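Side-chain contacts in amino acid amide racemase (Ochrobactrum anthropi, PDB 6GIO), which belongs to the class-III aminotransferase family of pyridoxal-5'-phosphate-dependent fold-type I enzymes and binds that cofactor: residues 239-244 / 397-402; 387-390 / 394-397; 204-209 / 250-255; 323-328 / 407-412. One frame throughout, in Å; residues are numbered along the deposited sequence.

Contact 1 of 4, residues 239-244 / 397-402. With PLP (pyridoxal-5'-phosphate), chain G.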
loop_
_atom_site.group_PDB
_atom_site.type_symbol
_atom_site.label_atom_id
_atom_site.label_comp_id
_atom_site.label_asym_id
_atom_site.label_seq_id
_atom_site.Cartn_x
_atom_site.Cartn_y
_atom_site.Cartn_z
ATOM N N GLU C 239 -12.666 10.066 -4.051
ATOM C CA GLU C 239 -12.544 10.257 -5.494
ATOM C C GLU C 239 -11.674 9.148 -6.112
ATOM O O GLU C 239 -11.250 9.229 -7.244
ATOM C CB GLU C 239 -11.968 11.629 -5.820
ATOM C CG GLU C 239 -12.891 12.819 -5.473
ATOM C CD GLU C 239 -13.912 13.182 -6.577
ATOM O OE1 GLU C 239 -13.570 12.991 -7.770
ATOM O OE2 GLU C 239 -15.053 13.669 -6.274
ATOM N N VAL C 240 -11.427 8.101 -5.366
ATOM C CA VAL C 240 -10.484 7.104 -5.811
ATOM C C VAL C 240 -10.868 6.543 -7.170
ATOM O O VAL C 240 -10.002 6.381 -8.049
ATOM C CB VAL C 240 -10.338 5.974 -4.761
ATOM C CG1 VAL C 240 -9.558 4.787 -5.351
ATOM C CG2 VAL C 240 -9.627 6.509 -3.533
ATOM N N LYS C 241 -12.157 6.275 -7.361
ATOM C CA LYS C 241 -12.614 5.562 -8.569
ATOM C C LYS C 241 -12.968 6.480 -9.736
ATOM O O LYS C 241 -12.656 6.163 -10.843
ATOM C CB LYS C 241 -13.832 4.683 -8.232
ATOM C CG LYS C 241 -14.402 3.858 -9.388
ATOM C CD LYS C 241 -13.545 2.661 -9.678
ATOM C CE LYS C 241 -14.291 1.673 -10.544
ATOM N NZ LYS C 241 -13.433 0.508 -10.894
ATOM N N VAL C 242 -13.628 7.601 -9.488
ATOM C CA VAL C 242 -14.217 8.410 -10.559
ATOM C C VAL C 242 -13.593 9.809 -10.584
ATOM O O VAL C 242 -14.114 10.738 -11.237
ATOM C CB VAL C 242 -15.773 8.536 -10.430
ATOM C CG1 VAL C 242 -16.467 7.185 -10.531
ATOM C CG2 VAL C 242 -16.187 9.259 -9.155
ATOM N N GLY C 243 -12.462 9.946 -9.878
ATOM C CA GLY C 243 -11.745 11.219 -9.785
ATOM C C GLY C 243 -10.927 11.511 -11.036
ATOM O O GLY C 243 -10.792 10.657 -11.955
ATOM N N LEU C 244 -10.406 12.739 -11.037
ATOM C CA LEU C 244 -9.325 13.228 -11.900
ATOM C C LEU C 244 -9.701 13.304 -13.371
ATOM O O LEU C 244 -9.079 12.661 -14.208
ATOM C CB LEU C 244 -8.042 12.433 -11.666
ATOM C CG LEU C 244 -7.475 12.630 -10.241
ATOM C CD1 LEU C 244 -6.146 11.904 -10.098
ATOM C CD2 LEU C 244 -7.311 14.107 -9.840
ATOM N N GLU C 397 -19.149 -2.732 -16.199
ATOM C CA GLU C 397 -18.352 -1.538 -15.891
ATOM C C GLU C 397 -17.409 -1.174 -17.056
ATOM O O GLU C 397 -16.674 -2.044 -17.577
ATOM C CB GLU C 397 -17.496 -1.779 -14.631
ATOM C CG GLU C 397 -16.488 -0.663 -14.398
ATOM C CD GLU C 397 -15.833 -0.717 -13.036
ATOM O OE1 GLU C 397 -14.691 -1.170 -12.914
ATOM O OE2 GLU C 397 -16.454 -0.264 -12.083
ATOM N N PHE C 398 -17.447 0.096 -17.451
ATOM C CA PHE C 398 -16.554 0.645 -18.481
ATOM C C PHE C 398 -15.826 1.843 -17.891
ATOM O O PHE C 398 -16.431 2.906 -17.611
ATOM C CB PHE C 398 -17.319 1.026 -19.753
ATOM C CG PHE C 398 -18.037 -0.143 -20.387
ATOM C CD1 PHE C 398 -17.338 -1.125 -21.051
ATOM C CD2 PHE C 398 -19.390 -0.283 -20.259
ATOM C CE1 PHE C 398 -17.982 -2.243 -21.600
ATOM C CE2 PHE C 398 -20.043 -1.388 -20.810
ATOM C CZ PHE C 398 -19.343 -2.372 -21.485
ATOM N N MET C 399 -14.533 1.642 -17.664
ATOM C CA MET C 399 -13.643 2.647 -17.078
ATOM C C MET C 399 -12.432 2.771 -17.974
ATOM O O MET C 399 -11.325 2.534 -17.539
ATOM C CB MET C 399 -13.204 2.174 -15.678
ATOM C CG MET C 399 -14.357 2.173 -14.679
ATOM S SD MET C 399 -14.729 3.845 -14.098
ATOM C CE MET C 399 -13.297 4.198 -13.109
ATOM N N PRO C 400 -12.640 3.076 -19.261
ATOM C CA PRO C 400 -11.473 3.022 -20.148
ATOM C C PRO C 400 -10.478 4.156 -19.859
ATOM O O PRO C 400 -10.858 5.171 -19.241
ATOM C CB PRO C 400 -12.081 3.184 -21.545
ATOM C CG PRO C 400 -13.386 3.896 -21.342
ATOM C CD PRO C 400 -13.870 3.480 -19.977
ATOM N N PRO C 401 -9.240 4.032 -20.380
ATOM C CA PRO C 401 -8.310 5.163 -20.349
ATOM C C PRO C 401 -8.962 6.430 -20.926
ATOM O O PRO C 401 -9.789 6.357 -21.868
ATOM C CB PRO C 401 -7.173 4.685 -21.229
ATOM C CG PRO C 401 -7.238 3.197 -21.162
ATOM C CD PRO C 401 -8.701 2.907 -21.162
ATOM N N LEU C 402 -8.651 7.562 -20.329
ATOM C CA LEU C 402 -9.195 8.829 -20.743
ATOM C C LEU C 402 -8.754 9.176 -22.167
ATOM O O LEU C 402 -9.309 10.071 -22.806
ATOM C CB LEU C 402 -8.709 9.917 -19.781
ATOM C CG LEU C 402 -9.196 9.778 -18.329
ATOM C CD1 LEU C 402 -9.010 11.088 -17.551
ATOM C CD2 LEU C 402 -10.645 9.375 -18.274
HETATM N N1 PLP G . -12.352 3.755 -2.629
HETATM C C2 PLP G . -13.012 3.632 -3.808
HETATM C C2A PLP G . -14.212 4.460 -4.149
HETATM C C3 PLP G . -12.574 2.637 -4.819
HETATM O O3 PLP G . -13.241 2.521 -5.974
HETATM C C4 PLP G . -11.383 1.801 -4.565
HETATM C C4A PLP G . -10.926 0.809 -5.584
HETATM C C5 PLP G . -10.722 2.032 -3.232
HETATM C C6 PLP G . -11.258 2.997 -2.351
HETATM C C5A PLP G . -9.525 1.186 -2.830
HETATM O O4P PLP G . -8.434 1.201 -3.759
HETATM P P PLP G . -7.346 0.033 -3.777
HETATM O O1P PLP G . -6.198 0.696 -4.472
HETATM O O2P PLP G . -7.942 -1.114 -4.572
HETATM O O3P PLP G . -7.048 -0.273 -2.316
#
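Lys-241 and Glu-397 approach each other from opposite directions and close a salt bridge, with NZ of Lys-241 2.9 Å from OE1 of Glu-397. The ammonium group meets that oxygen on its syn side but 34° out of the carboxylate plane. The second oxygen of Glu-397, OE2, is also near, at 3.3 Å from NZ of Lys-241. Behind the charged end, along the lysine chain, the methyl CE of Met-399 lies across it, 3.7 Å from CE of Lys-241, and reaches back to the lysine carbonyl as well. The thioether can fold over in this way because its chain bends at both chi2 (-77°) and chi3 (-70°). Farther along, CD1 of Leu-402 rests 3.7 Å from the carbonyl oxygen of Leu-244.

The other side of the loop 239-244 faces pyridoxal-5'-phosphate. CG1 of Val-240 packs over the pyridine ring, 3.6 Å from its C4, while CB of Lys-241 comes 3.2 Å from the cofactor O3. One lysine therefore touches the cofactor at the root of its side chain and Glu-397, in the strand 395-398, at its tip.

In the next shell, NZ of Lys-241 has a second acceptor in the carbonyl of Ala-51. Asp-238 bonds through OD1 to the backbone N of Val-240, which anchors the start of the loop. The chemistry is thus one of positioning: the carboxylate of Glu-397 and the carbonyl of Ala-51 fix the tip of Lys-241, while its CB stays against O3 of the cofactor.

Contact 2 of 4, residues 387-390 / 394-397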
loop_
_atom_site.group_PDB
_atom_site.type_symbol
_atom_site.label_atom_id
_atom_site.label_comp_id
_atom_site.label_asym_id
_atom_site.label_seq_id
_atom_site.Cartn_x
_atom_site.Cartn_y
_atom_site.Cartn_z
ATOM N N THR C 387 -15.381 -5.488 -17.164
ATOM C CA THR C 387 -15.711 -6.174 -15.901
ATOM C C THR C 387 -17.158 -5.956 -15.559
ATOM O O THR C 387 -17.861 -5.287 -16.293
ATOM C CB THR C 387 -14.847 -5.653 -14.746
ATOM O OG1 THR C 387 -15.126 -4.266 -14.534
ATOM C CG2 THR C 387 -13.381 -5.815 -15.071
ATOM N N TYR C 388 -17.616 -6.526 -14.446
ATOM C CA TYR C 388 -18.882 -6.092 -13.872
ATOM C C TYR C 388 -18.798 -5.742 -12.384
ATOM O O TYR C 388 -17.925 -6.206 -11.649
ATOM C CB TYR C 388 -19.973 -7.126 -14.072
ATOM C CG TYR C 388 -19.660 -8.487 -13.520
ATOM C CD1 TYR C 388 -19.877 -8.806 -12.190
ATOM C CD2 TYR C 388 -19.157 -9.466 -14.356
ATOM C CE1 TYR C 388 -19.606 -10.081 -11.705
ATOM C CE2 TYR C 388 -18.889 -10.725 -13.894
ATOM C CZ TYR C 388 -19.112 -11.037 -12.580
ATOM O OH TYR C 388 -18.816 -12.322 -12.199
ATOM N N VAL C 389 -19.748 -4.929 -11.967
ATOM C CA VAL C 389 -19.847 -4.499 -10.595
ATOM C C VAL C 389 -21.281 -4.624 -10.152
ATOM O O VAL C 389 -22.113 -5.200 -10.866
ATOM C CB VAL C 389 -19.330 -3.050 -10.438
ATOM C CG1 VAL C 389 -17.847 -3.019 -10.801
ATOM C CG2 VAL C 389 -20.140 -2.054 -11.262
ATOM N N GLY C 390 -21.555 -4.167 -8.935
ATOM C CA GLY C 390 -22.934 -3.984 -8.465
ATOM C C GLY C 390 -23.285 -4.911 -7.329
ATOM O O GLY C 390 -22.766 -5.999 -7.219
ATOM N N ASN C 394 -24.429 -7.547 -11.781
ATOM C CA ASN C 394 -25.133 -7.431 -13.053
ATOM C C ASN C 394 -24.883 -6.101 -13.806
ATOM O O ASN C 394 -25.574 -5.815 -14.770
ATOM C CB ASN C 394 -26.611 -7.558 -12.765
ATOM C CG ASN C 394 -27.145 -6.345 -12.063
ATOM O OD1 ASN C 394 -26.629 -5.967 -10.993
ATOM N ND2 ASN C 394 -28.173 -5.713 -12.651
ATOM N N VAL C 395 -23.953 -5.262 -13.338
ATOM C CA VAL C 395 -23.664 -3.980 -13.987
ATOM C C VAL C 395 -22.303 -4.104 -14.692
ATOM O O VAL C 395 -21.265 -4.214 -14.022
ATOM C CB VAL C 395 -23.583 -2.790 -12.979
ATOM C CG1 VAL C 395 -23.463 -1.482 -13.734
ATOM C CG2 VAL C 395 -24.786 -2.700 -12.081
ATOM N N LEU C 396 -22.307 -4.087 -16.035
ATOM C CA LEU C 396 -21.094 -4.019 -16.804
ATOM C C LEU C 396 -20.449 -2.689 -16.483
ATOM O O LEU C 396 -21.116 -1.656 -16.485
ATOM C CB LEU C 396 -21.370 -4.115 -18.301
ATOM C CG LEU C 396 -22.118 -5.344 -18.811
ATOM C CD1 LEU C 396 -22.224 -5.268 -20.305
ATOM C CD2 LEU C 396 -21.484 -6.623 -18.343
ATOM N N GLU C 397 -19.149 -2.732 -16.199
ATOM C CA GLU C 397 -18.352 -1.538 -15.891
ATOM C C GLU C 397 -17.409 -1.174 -17.056
ATOM O O GLU C 397 -16.674 -2.044 -17.577
ATOM C CB GLU C 397 -17.496 -1.779 -14.631
ATOM C CG GLU C 397 -16.488 -0.663 -14.398
ATOM C CD GLU C 397 -15.833 -0.717 -13.036
ATOM O OE1 GLU C 397 -14.691 -1.170 -12.914
ATOM O OE2 GLU C 397 -16.454 -0.264 -12.083
HETATM O O HOH W 1 -14.201 -2.665 -16.756
#
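Thr-387 and Glu-397 stand side by side on one face of a beta hairpin, the antiparallel pair of strands 384-389 and 395-398, and their side chains point the same way. OG1 of Thr-387 lies alongside the acid, 3.4 Å from CB of Glu-397 and about as near its OE1. Val-389 shares this face but runs at about a right angle to the glutamate, laying CG1 3.3 Å from OE2 of Glu-397. The acid reaches that methyl because CG is placed opposite its own backbone N (chi1 171°) and the chain then runs on extended toward Lys-241, the salt-bridge partner of OE1. Val-395 completes the row: its CB is 3.9 Å from CG2 of Val-389, the two branched side chains meeting at a slant.

Tyr-388 and Leu-396 project from the reverse face, toward helix 369-382. They form a non-hydrogen-bonded pair, and the phenol ring leads away from the partner strand to meet Phe-23 edge-to-face.

The backbone fixes this register. Glu-397 N donates to Thr-387 O in a nearly straight bond of 2.9 Å (177° at the hydrogen). Val-389 N binds Val-395 O at 2.7 Å, and Val-395 N returns a bond to Val-389 O. At the threonine end Leu-81 of the second subunit packs on Thr-387, and a water links the strands: it lies 2.9 Å from OG1 of Thr-387 and donates to the carbonyl O of Glu-397 at 2.7 Å.

Contact 3 of 4, residues 204-209 / 250-255. With PLP (pyridoxal-5'-phosphate), chain G.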
loop_
_atom_site.group_PDB
_atom_site.type_symbol
_atom_site.label_atom_id
_atom_site.label_comp_id
_atom_site.label_asym_id
_atom_site.label_seq_id
_atom_site.Cartn_x
_atom_site.Cartn_y
_atom_site.Cartn_z
ATOM N N ILE C 204 -18.324 9.721 1.626
ATOM C CA ILE C 204 -19.204 9.867 0.442
ATOM C C ILE C 204 -18.476 9.458 -0.826
ATOM O O ILE C 204 -17.444 10.089 -1.173
ATOM C CB ILE C 204 -19.629 11.337 0.239
ATOM C CG1 ILE C 204 -20.505 11.838 1.379
ATOM C CG2 ILE C 204 -20.357 11.515 -1.084
ATOM C CD1 ILE C 204 -20.701 13.355 1.356
ATOM N N GLU C 205 -18.959 8.404 -1.490
ATOM C CA GLU C 205 -18.656 8.207 -2.896
ATOM C C GLU C 205 -19.632 9.072 -3.738
ATOM O O GLU C 205 -20.853 8.914 -3.619
ATOM C CB GLU C 205 -18.858 6.737 -3.312
ATOM C CG GLU C 205 -17.968 5.700 -2.651
ATOM C CD GLU C 205 -18.059 4.350 -3.359
ATOM O OE1 GLU C 205 -18.461 3.357 -2.771
ATOM O OE2 GLU C 205 -17.727 4.271 -4.532
ATOM N N PRO C 206 -19.111 9.946 -4.611
ATOM C CA PRO C 206 -19.976 10.792 -5.454
ATOM C C PRO C 206 -20.667 10.050 -6.590
ATOM O O PRO C 206 -21.638 10.540 -7.125
ATOM C CB PRO C 206 -19.044 11.870 -5.970
ATOM C CG PRO C 206 -17.679 11.258 -5.944
ATOM C CD PRO C 206 -17.677 10.211 -4.852
ATOM N N ILE C 207 -20.172 8.882 -6.936
ATOM C CA ILE C 207 -20.908 7.870 -7.695
ATOM C C ILE C 207 -20.584 6.604 -6.968
ATOM O O ILE C 207 -19.426 6.354 -6.649
ATOM C CB ILE C 207 -20.410 7.742 -9.157
ATOM C CG1 ILE C 207 -20.626 9.070 -9.867
ATOM C CG2 ILE C 207 -21.129 6.599 -9.862
ATOM C CD1 ILE C 207 -19.987 9.198 -11.227
ATOM N N LEU C 208 -21.589 5.810 -6.655
ATOM C CA LEU C 208 -21.357 4.613 -5.885
ATOM C C LEU C 208 -20.804 3.602 -6.870
ATOM O O LEU C 208 -21.518 3.206 -7.770
ATOM C CB LEU C 208 -22.669 4.127 -5.290
ATOM C CG LEU C 208 -22.608 2.931 -4.336
ATOM C CD1 LEU C 208 -22.205 3.417 -2.961
ATOM C CD2 LEU C 208 -23.937 2.214 -4.295
ATOM N N SER C 209 -19.570 3.175 -6.647
ATOM C CA SER C 209 -18.742 2.467 -7.635
ATOM C C SER C 209 -19.061 0.978 -7.687
ATOM O O SER C 209 -19.893 0.558 -8.491
ATOM C CB SER C 209 -17.257 2.666 -7.307
ATOM O OG SER C 209 -16.955 2.271 -5.960
ATOM N N MET C 250 -12.897 18.017 -13.171
ATOM C CA MET C 250 -11.670 17.497 -12.601
ATOM C C MET C 250 -12.028 16.536 -11.463
ATOM O O MET C 250 -11.534 15.412 -11.412
ATOM C CB MET C 250 -10.755 18.636 -12.121
ATOM C CG MET C 250 -9.423 18.141 -11.515
ATOM S SD MET C 250 -8.384 17.135 -12.639
ATOM C CE MET C 250 -7.262 18.387 -13.263
ATOM N N HIS C 251 -12.917 16.974 -10.576
ATOM C CA HIS C 251 -13.389 16.122 -9.471
ATOM C C HIS C 251 -14.866 15.812 -9.593
ATOM O O HIS C 251 -15.688 16.720 -9.808
ATOM C CB HIS C 251 -13.141 16.795 -8.130
ATOM C CG HIS C 251 -11.757 17.320 -7.973
ATOM N ND1 HIS C 251 -10.658 16.490 -7.873
ATOM C CD2 HIS C 251 -11.292 18.594 -7.884
ATOM C CE1 HIS C 251 -9.574 17.236 -7.756
ATOM N NE2 HIS C 251 -9.930 18.514 -7.761
ATOM N N CYS C 252 -15.217 14.534 -9.441
ATOM C CA CYS C 252 -16.607 14.167 -9.570
ATOM C C CYS C 252 -17.482 14.923 -8.593
ATOM O O CYS C 252 -18.618 15.144 -8.863
ATOM C CB CYS C 252 -16.825 12.677 -9.404
ATOM S SG CYS C 252 -18.549 12.176 -9.698
ATOM N N PHE C 253 -16.971 15.288 -7.428
ATOM C CA PHE C 253 -17.834 16.005 -6.460
ATOM C C PHE C 253 -18.235 17.391 -6.937
ATOM O O PHE C 253 -19.210 17.977 -6.399
ATOM C CB PHE C 253 -17.185 16.081 -5.079
ATOM C CG PHE C 253 -15.972 16.957 -4.998
ATOM C CD1 PHE C 253 -16.097 18.335 -4.796
ATOM C CD2 PHE C 253 -14.686 16.408 -5.006
ATOM C CE1 PHE C 253 -14.976 19.133 -4.668
ATOM C CE2 PHE C 253 -13.556 17.214 -4.833
ATOM C CZ PHE C 253 -13.705 18.570 -4.675
ATOM N N GLN C 254 -17.524 17.927 -7.930
ATOM C CA GLN C 254 -17.879 19.252 -8.451
ATOM C C GLN C 254 -19.198 19.237 -9.240
ATOM O O GLN C 254 -19.773 20.287 -9.462
ATOM C CB GLN C 254 -16.749 19.854 -9.313
ATOM C CG GLN C 254 -15.487 20.145 -8.548
ATOM C CD GLN C 254 -14.319 20.586 -9.392
ATOM O OE1 GLN C 254 -13.862 19.873 -10.294
ATOM N NE2 GLN C 254 -13.752 21.735 -9.022
ATOM N N HIS C 255 -19.663 18.053 -9.663
ATOM C CA HIS C 255 -20.984 17.903 -10.236
ATOM C C HIS C 255 -22.094 18.060 -9.162
ATOM O O HIS C 255 -23.233 18.287 -9.497
ATOM C CB HIS C 255 -21.157 16.496 -10.860
ATOM C CG HIS C 255 -20.303 16.250 -12.057
ATOM N ND1 HIS C 255 -20.562 16.819 -13.287
ATOM C CD2 HIS C 255 -19.193 15.491 -12.217
ATOM C CE1 HIS C 255 -19.636 16.430 -14.146
ATOM N NE2 HIS C 255 -18.797 15.623 -13.525
HETATM N N1 PLP G . -12.352 3.755 -2.629
HETATM C C2 PLP G . -13.012 3.632 -3.808
HETATM C C2A PLP G . -14.212 4.460 -4.149
HETATM C C3 PLP G . -12.574 2.637 -4.819
HETATM O O3 PLP G . -13.241 2.521 -5.974
HETATM C C4 PLP G . -11.383 1.801 -4.565
HETATM C C4A PLP G . -10.926 0.809 -5.584
HETATM C C5 PLP G . -10.722 2.032 -3.232
HETATM C C6 PLP G . -11.258 2.997 -2.351
HETATM C C5A PLP G . -9.525 1.186 -2.830
HETATM O O4P PLP G . -8.434 1.201 -3.759
HETATM P P PLP G . -7.346 0.033 -3.777
HETATM O O1P PLP G . -6.198 0.696 -4.472
HETATM O O2P PLP G . -7.942 -1.114 -4.572
HETATM O O3P PLP G . -7.048 -0.273 -2.316
#
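OE2 of Glu-205 is gripped twice by Ser-209, through the side chain and through the backbone. The hydroxyl OG donates to it at 2.6 Å, on the syn side and only 17° out of the carboxylate plane; the amide N of Ser-209 adds a bond of 3.0 Å from above that plane. With OE1 taken by the amide of Tyr-139, both oxygens are engaged and the rotation of the carboxylate is restrained. The same OE2 lies 3.5 Å from the methyl carbon C2A of pyridoxal-5'-phosphate, placing this turn of chain against the cofactor.

Between those two residues, Pro-206 and Ile-207 turn to the segment 250-255 and receive the sulfur of Cys-252. SG touches CB of Pro-206 at 3.8 Å and CD1 of Ile-207 at 3.6 Å, an apolar contact with no hydrogen bond across it. The thiol extends to them because SG is swung opposite the cysteine's own amide (chi1 -175°), while CB packs against CG of the proline ring.

Cys-252 opens a short 3-10 turn, steadied by the bond from His-255 N to its carbonyl, and OE1 of Gln-254 accepts from His-251 N. The carboxylate of Glu-239 accepts from the amides of Cys-252 and Phe-253. The contact thus lies beyond the end of strand 199-204, where Pro-206 and Phe-253 both pack on Val-237 of neighbouring strand 234-238 and Ile-207 touches Arg-349 of strand 343-349.

Contact 4 of 4, residues 323-328 / 407-412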
loop_
_atom_site.group_PDB
_atom_site.type_symbol
_atom_site.label_atom_id
_atom_site.label_comp_id
_atom_site.label_asym_id
_atom_site.label_seq_id
_atom_site.Cartn_x
_atom_site.Cartn_y
_atom_site.Cartn_z
ATOM N N GLU C 323 -16.166 14.280 -20.889
ATOM C CA GLU C 323 -17.597 14.592 -21.035
ATOM C C GLU C 323 -18.095 14.341 -22.455
ATOM O O GLU C 323 -19.145 13.737 -22.654
ATOM C CB GLU C 323 -17.898 16.057 -20.698
ATOM C CG GLU C 323 -19.329 16.458 -21.002
ATOM C CD GLU C 323 -19.737 17.712 -20.243
ATOM O OE1 GLU C 323 -19.328 18.822 -20.632
ATOM O OE2 GLU C 323 -20.469 17.605 -19.245
ATOM N N ARG C 324 -17.347 14.828 -23.437
ATOM C CA ARG C 324 -17.776 14.742 -24.831
ATOM C C ARG C 324 -17.711 13.291 -25.339
ATOM O O ARG C 324 -18.678 12.760 -25.845
ATOM C CB ARG C 324 -16.963 15.728 -25.695
ATOM C CG ARG C 324 -17.334 15.766 -27.186
ATOM C CD ARG C 324 -16.412 16.687 -27.971
ATOM N NE ARG C 324 -15.047 16.152 -28.100
ATOM C CZ ARG C 324 -14.685 15.189 -28.951
ATOM N NH1 ARG C 324 -15.581 14.615 -29.753
ATOM N NH2 ARG C 324 -13.425 14.772 -28.980
ATOM N N VAL C 325 -16.582 12.638 -25.131
ATOM C CA VAL C 325 -16.306 11.296 -25.658
ATOM C C VAL C 325 -17.118 10.233 -24.883
ATOM O O VAL C 325 -17.660 9.275 -25.463
ATOM C CB VAL C 325 -14.752 11.097 -25.611
ATOM C CG1 VAL C 325 -14.298 9.690 -25.292
ATOM C CG2 VAL C 325 -14.134 11.613 -26.907
ATOM N N GLY C 326 -17.186 10.397 -23.559
ATOM C CA GLY C 326 -18.055 9.586 -22.736
ATOM C C GLY C 326 -19.533 9.698 -23.115
ATOM O O GLY C 326 -20.267 8.713 -23.055
ATOM N N GLY C 327 -19.972 10.893 -23.487
ATOM C CA GLY C 327 -21.347 11.097 -23.999
ATOM C C GLY C 327 -21.630 10.308 -25.274
ATOM O O GLY C 327 -22.650 9.603 -25.364
ATOM N N ILE C 328 -20.732 10.419 -26.257
ATOM C CA ILE C 328 -20.809 9.571 -27.474
ATOM C C ILE C 328 -20.870 8.070 -27.137
ATOM O O ILE C 328 -21.727 7.339 -27.660
ATOM C CB ILE C 328 -19.646 9.864 -28.460
ATOM C CG1 ILE C 328 -19.685 11.346 -28.907
ATOM C CG2 ILE C 328 -19.687 8.906 -29.645
ATOM C CD1 ILE C 328 -18.363 11.858 -29.449
ATOM N N PRO C 407 -12.620 6.174 -32.861
ATOM C CA PRO C 407 -12.706 4.850 -33.497
ATOM C C PRO C 407 -12.789 3.705 -32.515
ATOM O O PRO C 407 -13.434 2.693 -32.801
ATOM C CB PRO C 407 -11.408 4.758 -34.299
ATOM C CG PRO C 407 -11.102 6.199 -34.623
ATOM C CD PRO C 407 -11.532 6.991 -33.432
ATOM N N GLU C 408 -12.114 3.843 -31.380
ATOM C CA GLU C 408 -12.173 2.815 -30.353
ATOM C C GLU C 408 -13.554 2.775 -29.690
ATOM O O GLU C 408 -14.035 1.711 -29.309
ATOM C CB GLU C 408 -11.054 3.016 -29.337
ATOM C CG GLU C 408 -9.703 2.625 -29.875
ATOM C CD GLU C 408 -8.556 3.126 -29.042
ATOM O OE1 GLU C 408 -8.738 4.059 -28.227
ATOM O OE2 GLU C 408 -7.444 2.589 -29.250
ATOM N N ILE C 409 -14.219 3.914 -29.568
ATOM C CA ILE C 409 -15.607 3.901 -29.088
ATOM C C ILE C 409 -16.508 3.057 -29.993
ATOM O O ILE C 409 -17.291 2.264 -29.475
ATOM C CB ILE C 409 -16.178 5.318 -28.880
ATOM C CG1 ILE C 409 -15.474 5.978 -27.702
ATOM C CG2 ILE C 409 -17.675 5.256 -28.583
ATOM C CD1 ILE C 409 -15.730 7.466 -27.558
ATOM N N ASP C 410 -16.394 3.195 -31.328
ATOM C CA ASP C 410 -17.186 2.339 -32.260
ATOM C C ASP C 410 -16.820 0.877 -32.132
ATOM O O ASP C 410 -17.679 0.023 -32.244
ATOM C CB ASP C 410 -16.991 2.684 -33.769
ATOM C CG ASP C 410 -17.498 4.056 -34.148
ATOM O OD1 ASP C 410 -18.449 4.547 -33.505
ATOM O OD2 ASP C 410 -16.940 4.646 -35.117
ATOM N N GLU C 411 -15.530 0.580 -31.986
ATOM C CA GLU C 411 -15.080 -0.809 -31.851
ATOM C C GLU C 411 -15.623 -1.430 -30.557
ATOM O O GLU C 411 -16.001 -2.627 -30.507
ATOM C CB GLU C 411 -13.555 -0.870 -31.843
ATOM C CG GLU C 411 -13.020 -2.273 -31.715
ATOM C CD GLU C 411 -11.520 -2.339 -31.543
ATOM O OE1 GLU C 411 -10.867 -1.279 -31.375
ATOM O OE2 GLU C 411 -10.987 -3.479 -31.572
ATOM N N ALA C 412 -15.647 -0.611 -29.511
ATOM C CA ALA C 412 -16.188 -1.029 -28.221
ATOM C C ALA C 412 -17.680 -1.367 -28.267
ATOM O O ALA C 412 -18.130 -2.428 -27.806
ATOM C CB ALA C 412 -15.919 0.065 -27.184
#
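Ile-409 carries the apolar contact between the segments 323-328 and 407-412, which belong to helix 318-339 and helix 406-424. Its terminal methyl CD1 reaches CG1 of Val-325 at 3.5 Å, closer than usual for two carbons, and the two side chains slant across one another. The same methyl lies 3.4 Å from the carbonyl O of Val-325, so it sits against the backbone of the facing helix as well as its side chain. An extended outer arm (chi2 168°) carries CD1 that far. Val-325 itself has an unusual chi1 of 145°, away from a staggered position, which together with the short carbon pair suggests a locally tight fit. The second branch, CG2 of Ile-409, meets CG2 of Ile-328 more loosely at 4.3 Å.

No polar bond joins the two segments directly. Each instead has a charged partner just beyond the other: Arg-324 makes a salt bridge to Glu-406, and Asp-410 makes one to Arg-332, farther along helix 318-339. The guanidinium of Arg-324 has CG2 of its neighbour Val-325 over one face, 3.8 Å above the plane and toward the rim.

Apolar neighbours extend the contact. Val-325 touches Leu-351 and Ile-409 touches Leu-404, while Phe-329, next along helix 318-339, packs on both Ile-409 and Ala-412. The arrangement is a helix-helix contact with an aliphatic centre, away from the cofactor, within the class-III aminotransferase fold.

Overall arrangement
Contacts 1 and 3 form the cofactor-facing part of the set: their centres are 11 Å apart, both touch pyridoxal-5'-phosphate, and Glu-239 of the first is the bridge to the segment 250-255 of the second. Contact 2 shares Glu-397 with contact 1, their centres 14 Å apart, so the hairpin is coupled to the pocket through one acid whose side chain lies about 7 Å from the cofactor. Contact 2 also brushes contact 3 where Val-389 meets Ser-209. Contact 4 touches none of the others, its nearest atoms about 5 Å from contact 3 and about 6 Å from contact 1, although helix 406-424 follows strand 395-398 in the chain.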